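Local coordinates for protein putative cytochrome P450 154A1 (Streptomyces coelicolor, PDB 1ODO) that belongs to the cytochrome P450 family and holds a haem, whose iron is bound here by 4-phenyl-1H-imidazole, at residues P67-V72 with L80-E85; N86-Y91 with K290-R295. All blocks are in the same frame, centred on the assembly; numbering follows the deposited sequence.

How the contacts relate
The two contacts follow each other along the chain, contact 1 closing at Glu85 and the first half of contact 2 opening at Asn86, and their centres lie about 11 Å apart on the same side of the chain's centre. Contact 1 and the first half of contact 2 lie between helix 62-65 and helix 92-100; the other half of contact 2, about two hundred residues later, is on strand 292-297 of the mixed sheet. A hydrogen bond from Thr89 OG1 to Val84 O ties them together, and Trp81 packs on Pro293. Through Trp81 and Phe88 they line two different sides of the phenyl ring of 4-phenyl-1H-imidazole, on the side of the haem where this ligand binds the iron.

Contact 1 of 2, residues P67-V72 with L80-E85; sequences PAFGEV and LWVAVE. With PIM (4-phenyl-1H-imidazole), chain C.
Phe69 meets Val82 and Ala83 within the region between the B and C helices, which in cytochromes P450 lines the distal pocket and here bears the pocket residue Trp81. The contact is small and apolar, made by a single aromatic ring reaching from helix 69-72 to the backbone and short side chains of helix 80-83. Phe69 has its CG anti to the backbone N (chi1 180°), which carries the ring across the gap although the nearest CA atoms, those of Phe69 and Ala83, stay 8.5 Å apart. The ring arrives by its edge. Its CE1 lies 4.0 Å from Val82 CG2, a methyl close to the ring plane, while CZ is 4.2 Å from Ala83 CB. Alanine suits this place because its small side chain lets the ring edge come near the helix backbone, with Phe69 CE1 4.1 Å from Ala83 CA. The carbonyl oxygen of Val82, 3.7 Å from Phe69 CE1 and oblique to the ring, is buried here without a polar partner.

On the pocket side, Trp81 presents one face to the phenyl ring of the ligand. The two planes run roughly parallel but are offset, with Trp81 CZ3 3.6 Å from the ligand's C10. A broad, flat indole fits such a wall, and its NE1 is held by a hydrogen bond to Val174 O, helping to fix its rotation. Phe175 meets the indole edge-to-face. Phe69 rests on Ala62 and Arg63 of helix 62-65, Val82 on Leu294 and Tyr296 of strand 292-297, and Leu80 on Thr188 and Tyr192 of helix 181-204.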
loop_
_atom_site.group_PDB
_atom_site.type_symbol
_atom_site.label_atom_id
_atom_site.label_comp_id
_atom_site.label_asym_id
_atom_site.label_seq_id
_atom_site.Cartn_x
_atom_site.Cartn_y
_atom_site.Cartn_z
ATOM N N PRO A 67 -0.844 -25.679 -3.833
ATOM C CA PRO A 67 -0.767 -26.716 -4.868
ATOM C C PRO A 67 -1.051 -26.232 -6.287
ATOM O O PRO A 67 -0.469 -26.738 -7.250
ATOM C CB PRO A 67 -1.788 -27.748 -4.393
ATOM C CG PRO A 67 -1.696 -27.632 -2.900
ATOM C CD PRO A 67 -1.684 -26.129 -2.706
ATOM N N ALA A 68 -1.932 -25.245 -6.415
ATOM C CA ALA A 68 -2.286 -24.708 -7.726
ATOM C C ALA A 68 -1.296 -23.688 -8.285
ATOM O O ALA A 68 -1.429 -23.268 -9.434
ATOM C CB ALA A 68 -3.679 -24.087 -7.666
ATOM N N PHE A 69 -0.303 -23.303 -7.490
ATOM C CA PHE A 69 0.686 -22.323 -7.938
ATOM C C PHE A 69 1.235 -22.580 -9.338
ATOM O O PHE A 69 1.188 -21.701 -10.203
ATOM C CB PHE A 69 1.857 -22.250 -6.961
ATOM C CG PHE A 69 2.914 -21.262 -7.366
ATOM C CD1 PHE A 69 2.675 -19.895 -7.282
ATOM C CD2 PHE A 69 4.133 -21.699 -7.873
ATOM C CE1 PHE A 69 3.634 -18.972 -7.697
ATOM C CE2 PHE A 69 5.106 -20.782 -8.293
ATOM C CZ PHE A 69 4.853 -19.417 -8.204
ATOM N N GLY A 70 1.762 -23.784 -9.545
ATOM C CA GLY A 70 2.320 -24.148 -10.837
ATOM C C GLY A 70 1.410 -23.901 -12.025
ATOM O O GLY A 70 1.881 -23.523 -13.097
ATOM N N GLU A 71 0.109 -24.108 -11.844
ATOM C CA GLU A 71 -0.858 -23.903 -12.921
ATOM C C GLU A 71 -1.243 -22.432 -13.063
ATOM O O GLU A 71 -1.342 -21.906 -14.170
ATOM C CB GLU A 71 -2.123 -24.718 -12.648
ATOM C CG GLU A 71 -1.851 -26.116 -12.123
ATOM C CD GLU A 71 -3.084 -26.777 -11.531
ATOM O OE1 GLU A 71 -2.917 -27.727 -10.726
ATOM O OE2 GLU A 71 -4.216 -26.357 -11.872
ATOM N N VAL A 72 -1.455 -21.777 -11.928
ATOM C CA VAL A 72 -1.839 -20.370 -11.885
ATOM C C VAL A 72 -0.803 -19.350 -12.357
ATOM O O VAL A 72 -1.148 -18.367 -13.010
ATOM C CB VAL A 72 -2.282 -19.985 -10.447
ATOM C CG1 VAL A 72 -2.561 -18.497 -10.355
ATOM C CG2 VAL A 72 -3.523 -20.780 -10.059
ATOM N N LEU A 80 2.617 -11.968 -10.345
ATOM C CA LEU A 80 3.757 -11.317 -9.701
ATOM C C LEU A 80 3.598 -11.153 -8.188
ATOM O O LEU A 80 4.580 -11.190 -7.446
ATOM C CB LEU A 80 4.014 -9.946 -10.332
ATOM C CG LEU A 80 5.263 -9.217 -9.824
ATOM C CD1 LEU A 80 6.510 -10.016 -10.199
ATOM C CD2 LEU A 80 5.330 -7.818 -10.423
ATOM N N TRP A 81 2.364 -10.977 -7.732
ATOM C CA TRP A 81 2.115 -10.809 -6.305
ATOM C C TRP A 81 2.445 -12.046 -5.478
ATOM O O TRP A 81 2.707 -11.940 -4.277
ATOM C CB TRP A 81 0.650 -10.426 -6.057
ATOM C CG TRP A 81 0.332 -9.013 -6.424
ATOM C CD1 TRP A 81 0.098 -8.519 -7.675
ATOM C CD2 TRP A 81 0.260 -7.896 -5.530
ATOM N NE1 TRP A 81 -0.113 -7.161 -7.617
ATOM C CE2 TRP A 81 -0.019 -6.753 -6.312
ATOM C CE3 TRP A 81 0.406 -7.751 -4.143
ATOM C CZ2 TRP A 81 -0.154 -5.478 -5.752
ATOM C CZ3 TRP A 81 0.273 -6.485 -3.587
ATOM C CH2 TRP A 81 -0.004 -5.362 -4.394
ATOM N N VAL A 82 2.440 -13.213 -6.117
ATOM C CA VAL A 82 2.734 -14.454 -5.407
ATOM C C VAL A 82 3.933 -15.219 -5.960
ATOM O O VAL A 82 4.360 -16.207 -5.365
ATOM C CB VAL A 82 1.506 -15.404 -5.435
ATOM C CG1 VAL A 82 0.279 -14.690 -4.875
ATOM C CG2 VAL A 82 1.240 -15.883 -6.861
ATOM N N ALA A 83 4.481 -14.760 -7.081
ATOM C CA ALA A 83 5.622 -15.432 -7.690
ATOM C C ALA A 83 6.998 -14.894 -7.304
ATOM O O ALA A 83 8.005 -15.577 -7.503
ATOM C CB ALA A 83 5.470 -15.429 -9.217
ATOM N N VAL A 84 7.050 -13.679 -6.763
ATOM C CA VAL A 84 8.332 -13.103 -6.367
ATOM C C VAL A 84 8.935 -13.928 -5.239
ATOM O O VAL A 84 8.236 -14.683 -4.568
ATOM C CB VAL A 84 8.196 -11.640 -5.863
ATOM C CG1 VAL A 84 7.859 -10.705 -7.024
ATOM C CG2 VAL A 84 7.126 -11.558 -4.781
ATOM N N GLU A 85 10.239 -13.780 -5.047
ATOM C CA GLU A 85 10.949 -14.499 -4.003
ATOM C C GLU A 85 11.547 -13.464 -3.061
ATOM O O GLU A 85 12.698 -13.061 -3.218
ATOM C CB GLU A 85 12.063 -15.362 -4.599
ATOM C CG GLU A 85 11.571 -16.469 -5.516
ATOM C CD GLU A 85 12.713 -17.246 -6.138
ATOM O OE1 GLU A 85 13.504 -17.845 -5.377
ATOM O OE2 GLU A 85 12.821 -17.250 -7.383
HETATM N N1 PIM C . 3.148 -1.677 -1.296
HETATM C C2 PIM C . 3.132 -1.072 -0.049
HETATM N N3 PIM C . 3.522 -1.894 0.788
HETATM C C4 PIM C . 3.813 -3.045 0.208
HETATM C C5 PIM C . 3.587 -2.934 -1.105
HETATM C C6 PIM C . 3.756 -3.929 -2.221
HETATM C C7 PIM C . 4.041 -3.436 -3.536
HETATM C C8 PIM C . 4.204 -4.387 -4.613
HETATM C C9 PIM C . 4.078 -5.769 -4.326
HETATM C C10 PIM C . 3.797 -6.248 -3.019
HETATM C C11 PIM C . 3.641 -5.283 -1.979
#

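Contact 2 of 2, residues N86-Y91 with K290-R295; sequences NMFTAY and KHLPLR. With HEM (protoporphyrin IX containing Fe), chain B; PIM (4-phenyl-1H-imidazole), chain C.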
loop_
_atom_site.group_PDB
_atom_site.type_symbol
_atom_site.label_atom_id
_atom_site.label_comp_id
_atom_site.label_asym_id
_atom_site.label_seq_id
_atom_site.Cartn_x
_atom_site.Cartn_y
_atom_site.Cartn_z
ATOM N N ASN A 86 10.745 -13.010 -2.105
ATOM C CA ASN A 86 11.196 -12.021 -1.136
ATOM C C ASN A 86 10.419 -12.238 0.160
ATOM O O ASN A 86 9.706 -13.230 0.296
ATOM C CB ASN A 86 10.994 -10.591 -1.669
ATOM C CG ASN A 86 9.570 -10.325 -2.109
ATOM O OD1 ASN A 86 8.624 -10.865 -1.533
ATOM N ND2 ASN A 86 9.407 -9.478 -3.127
ATOM N N MET A 87 10.551 -11.327 1.113
ATOM C CA MET A 87 9.841 -11.483 2.380
ATOM C C MET A 87 8.324 -11.527 2.216
ATOM O O MET A 87 7.628 -12.150 3.020
ATOM C CB MET A 87 10.216 -10.353 3.341
ATOM C CG MET A 87 9.611 -9.001 2.987
ATOM S SD MET A 87 10.112 -7.706 4.142
ATOM C CE MET A 87 11.636 -7.140 3.354
ATOM N N PHE A 88 7.819 -10.870 1.172
ATOM C CA PHE A 88 6.385 -10.815 0.885
ATOM C C PHE A 88 5.772 -12.188 0.590
ATOM O O PHE A 88 4.559 -12.372 0.702
ATOM C CB PHE A 88 6.140 -9.871 -0.305
ATOM C CG PHE A 88 4.701 -9.449 -0.480
ATOM C CD1 PHE A 88 4.129 -8.506 0.368
ATOM C CD2 PHE A 88 3.927 -9.980 -1.510
ATOM C CE1 PHE A 88 2.807 -8.094 0.191
ATOM C CE2 PHE A 88 2.605 -9.576 -1.696
ATOM C CZ PHE A 88 2.045 -8.631 -0.845
ATOM N N THR A 89 6.606 -13.148 0.204
ATOM C CA THR A 89 6.126 -14.495 -0.107
ATOM C C THR A 89 6.881 -15.555 0.683
ATOM O O THR A 89 6.914 -16.725 0.297
ATOM C CB THR A 89 6.297 -14.812 -1.601
ATOM O OG1 THR A 89 7.674 -14.647 -1.967
ATOM C CG2 THR A 89 5.431 -13.881 -2.446
ATOM N N ALA A 90 7.482 -15.143 1.793
ATOM C CA ALA A 90 8.239 -16.060 2.633
ATOM C C ALA A 90 7.438 -16.516 3.853
ATOM O O ALA A 90 6.539 -15.815 4.316
ATOM C CB ALA A 90 9.536 -15.398 3.071
ATOM N N TYR A 91 7.785 -17.692 4.365
ATOM C CA TYR A 91 7.122 -18.277 5.526
ATOM C C TYR A 91 8.115 -18.650 6.634
ATOM O O TYR A 91 9.234 -19.082 6.358
ATOM C CB TYR A 91 6.370 -19.541 5.091
ATOM C CG TYR A 91 5.768 -20.338 6.222
ATOM C CD1 TYR A 91 4.503 -20.029 6.724
ATOM C CD2 TYR A 91 6.472 -21.390 6.811
ATOM C CE1 TYR A 91 3.950 -20.747 7.786
ATOM C CE2 TYR A 91 5.931 -22.115 7.875
ATOM C CZ TYR A 91 4.670 -21.787 8.355
ATOM O OH TYR A 91 4.130 -22.491 9.411
ATOM N N LYS A 290 -6.814 -2.211 -0.379
ATOM C CA LYS A 290 -8.089 -2.817 0.002
ATOM C C LYS A 290 -8.105 -4.323 0.228
ATOM O O LYS A 290 -8.804 -4.811 1.117
ATOM C CB LYS A 290 -9.152 -2.449 -1.037
ATOM C CG LYS A 290 -9.363 -0.942 -1.172
ATOM C CD LYS A 290 -10.283 -0.602 -2.341
ATOM C CE LYS A 290 -9.598 -0.861 -3.676
ATOM N NZ LYS A 290 -10.484 -0.524 -4.832
ATOM N N HIS A 291 -7.353 -5.057 -0.585
ATOM C CA HIS A 291 -7.284 -6.517 -0.477
ATOM C C HIS A 291 -5.826 -6.905 -0.661
ATOM O O HIS A 291 -5.120 -6.296 -1.471
ATOM C CB HIS A 291 -8.118 -7.173 -1.582
ATOM C CG HIS A 291 -9.559 -6.768 -1.584
ATOM N ND1 HIS A 291 -10.486 -7.302 -0.714
ATOM C CD2 HIS A 291 -10.233 -5.886 -2.358
ATOM C CE1 HIS A 291 -11.670 -6.764 -0.952
ATOM N NE2 HIS A 291 -11.543 -5.900 -1.945
ATOM N N LEU A 292 -5.383 -7.932 0.056
ATOM C CA LEU A 292 -3.994 -8.363 -0.050
ATOM C C LEU A 292 -3.790 -9.796 -0.532
ATOM O O LEU A 292 -4.011 -10.747 0.208
ATOM C CB LEU A 292 -3.300 -8.178 1.311
ATOM C CG LEU A 292 -1.765 -8.117 1.413
ATOM C CD1 LEU A 292 -1.136 -9.465 1.070
ATOM C CD2 LEU A 292 -1.249 -7.026 0.484
ATOM N N PRO A 293 -3.385 -9.967 -1.796
ATOM C CA PRO A 293 -3.149 -11.316 -2.321
ATOM C C PRO A 293 -1.710 -11.690 -1.940
ATOM O O PRO A 293 -0.806 -10.876 -2.103
ATOM C CB PRO A 293 -3.323 -11.131 -3.823
ATOM C CG PRO A 293 -2.804 -9.754 -4.045
ATOM C CD PRO A 293 -3.351 -8.962 -2.875
ATOM N N LEU A 294 -1.481 -12.886 -1.406
ATOM C CA LEU A 294 -2.505 -13.886 -1.150
ATOM C C LEU A 294 -1.899 -14.808 -0.087
ATOM O O LEU A 294 -0.680 -14.837 0.090
ATOM C CB LEU A 294 -2.783 -14.673 -2.435
ATOM C CG LEU A 294 -4.045 -15.530 -2.547
ATOM C CD1 LEU A 294 -5.280 -14.647 -2.398
ATOM C CD2 LEU A 294 -4.057 -16.238 -3.908
ATOM N N ARG A 295 -2.743 -15.539 0.633
ATOM C CA ARG A 295 -2.264 -16.452 1.663
ATOM C C ARG A 295 -2.879 -17.821 1.415
ATOM O O ARG A 295 -3.849 -17.935 0.671
ATOM C CB ARG A 295 -2.630 -15.937 3.057
ATOM C CG ARG A 295 -1.671 -14.863 3.566
ATOM C CD ARG A 295 -2.078 -14.372 4.950
ATOM N NE ARG A 295 -1.033 -13.577 5.591
ATOM C CZ ARG A 295 -0.748 -12.310 5.297
ATOM N NH1 ARG A 295 -1.427 -11.660 4.359
ATOM N NH2 ARG A 295 0.220 -11.688 5.956
HETATM C CHA HEM B . 3.724 -5.025 3.420
HETATM C CHB HEM B . 7.150 -1.730 2.653
HETATM C CHC HEM B . 3.808 1.754 2.640
HETATM C CHD HEM B . 0.400 -1.550 3.382
HETATM C C1A HEM B . 4.960 -4.455 3.230
HETATM C C2A HEM B . 6.235 -5.161 3.174
HETATM C C3A HEM B . 7.189 -4.245 2.954
HETATM C C4A HEM B . 6.547 -2.940 2.874
HETATM C CMA HEM B . 8.703 -4.478 2.803
HETATM C CAA HEM B . 6.395 -6.687 3.338
HETATM C CBA HEM B . 6.454 -7.073 4.828
HETATM C CGA HEM B . 6.596 -8.566 5.116
HETATM O O1A HEM B . 5.983 -9.352 4.311
HETATM O O2A HEM B . 7.268 -8.913 6.086
HETATM C C1B HEM B . 6.551 -0.501 2.574
HETATM C C2B HEM B . 7.259 0.742 2.326
HETATM C C3B HEM B . 6.321 1.732 2.322
HETATM C C4B HEM B . 5.037 1.113 2.564
HETATM C CMB HEM B . 8.783 0.859 2.113
HETATM C CAB HEM B . 6.511 3.246 2.104
HETATM C CBB HEM B . 7.328 3.949 3.200
HETATM C C1C HEM B . 2.578 1.148 2.853
HETATM C C2C HEM B . 1.300 1.874 2.913
HETATM C C3C HEM B . 0.339 0.946 3.117
HETATM C C4C HEM B . 1.006 -0.338 3.190
HETATM C CMC HEM B . 1.182 3.422 2.750
HETATM C CAC HEM B . -1.200 1.087 3.254
HETATM C CBC HEM B . -1.717 2.187 4.189
HETATM C C1D HEM B . 0.987 -2.782 3.454
HETATM C C2D HEM B . 0.294 -4.036 3.642
HETATM C C3D HEM B . 1.225 -5.018 3.644
HETATM C C4D HEM B . 2.508 -4.375 3.471
HETATM C CMD HEM B . -1.234 -4.176 3.791
HETATM C CAD HEM B . 0.951 -6.525 3.773
HETATM C CBD HEM B . 0.480 -7.056 5.132
HETATM C CGD HEM B . 0.226 -8.538 4.957
HETATM O O1D HEM B . -0.942 -8.947 4.973
HETATM O O2D HEM B . 1.233 -9.256 4.758
HETATM N NA HEM B . 5.183 -3.110 3.053
HETATM N NB HEM B . 5.189 -0.249 2.709
HETATM N NC HEM B . 2.370 -0.198 3.031
HETATM N ND HEM B . 2.357 -3.001 3.342
HETATM FE FE HEM B . 3.764 -1.649 3.049
HETATM N N1 PIM C . 3.148 -1.677 -1.296
HETATM C C2 PIM C . 3.132 -1.072 -0.049
HETATM N N3 PIM C . 3.522 -1.894 0.788
HETATM C C4 PIM C . 3.813 -3.045 0.208
HETATM C C5 PIM C . 3.587 -2.934 -1.105
HETATM C C6 PIM C . 3.756 -3.929 -2.221
HETATM C C7 PIM C . 4.041 -3.436 -3.536
HETATM C C8 PIM C . 4.204 -4.387 -4.613
HETATM C C9 PIM C . 4.078 -5.769 -4.326
HETATM C C10 PIM C . 3.797 -6.248 -3.019
HETATM C C11 PIM C . 3.641 -5.283 -1.979
#
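Phe88 comes up against Leu292 and Pro293 where the segment leading to helix 92-100 passes strand 292-297, beside the haem. The tight part centres on the Phe88 ring. A first torsion of -165° swings the ring away from its own backbone nitrogen, between the strand and the ligand, and Leu292 approaches from the opposite direction: its CD1 is 3.8 Å from Phe88 CZ, and its CD2 lies at the ring edge, in plane. Phe88 CE2 also comes within 3.7 Å of Pro293 O. The phenyl edge of 4-phenyl-1H-imidazole, through C10, points at the centre of one Phe88 face, a T-shaped (edge-to-face) arrangement. A flat phenylalanine suits this place because its face can receive that edge. At the ligand's other end, N3 binds the haem iron at 2.3 Å.

Leu292 packs against one haem propionate, its CG 3.7 Å from haem O1D, and Arg295 grips that propionate with two hydrogen bonds, a pairing that recurs in cytochromes P450. Arg295 NH1 is 2.8 Å from haem O1D and Arg295 NH2 2.9 Å from haem O2D, with the carboxylate at the edge of the guanidinium plane; the paired bonds hold both groups against rotation, and the opposite charges presumably strengthen them.

Packing is looser beyond this core. The side chain of Pro293 stays 5.8 Å from segment 86-91, and Tyr91, partly exposed, is turned to Ser56 and His65 instead. Met87 touches Leu98 of helix 92-100 and Leu238 of helix 229-244, and strand 292-297 pairs in the mixed sheet with its antiparallel neighbour 314-317, Leu292 with Ala317 and Arg295 with Ile315.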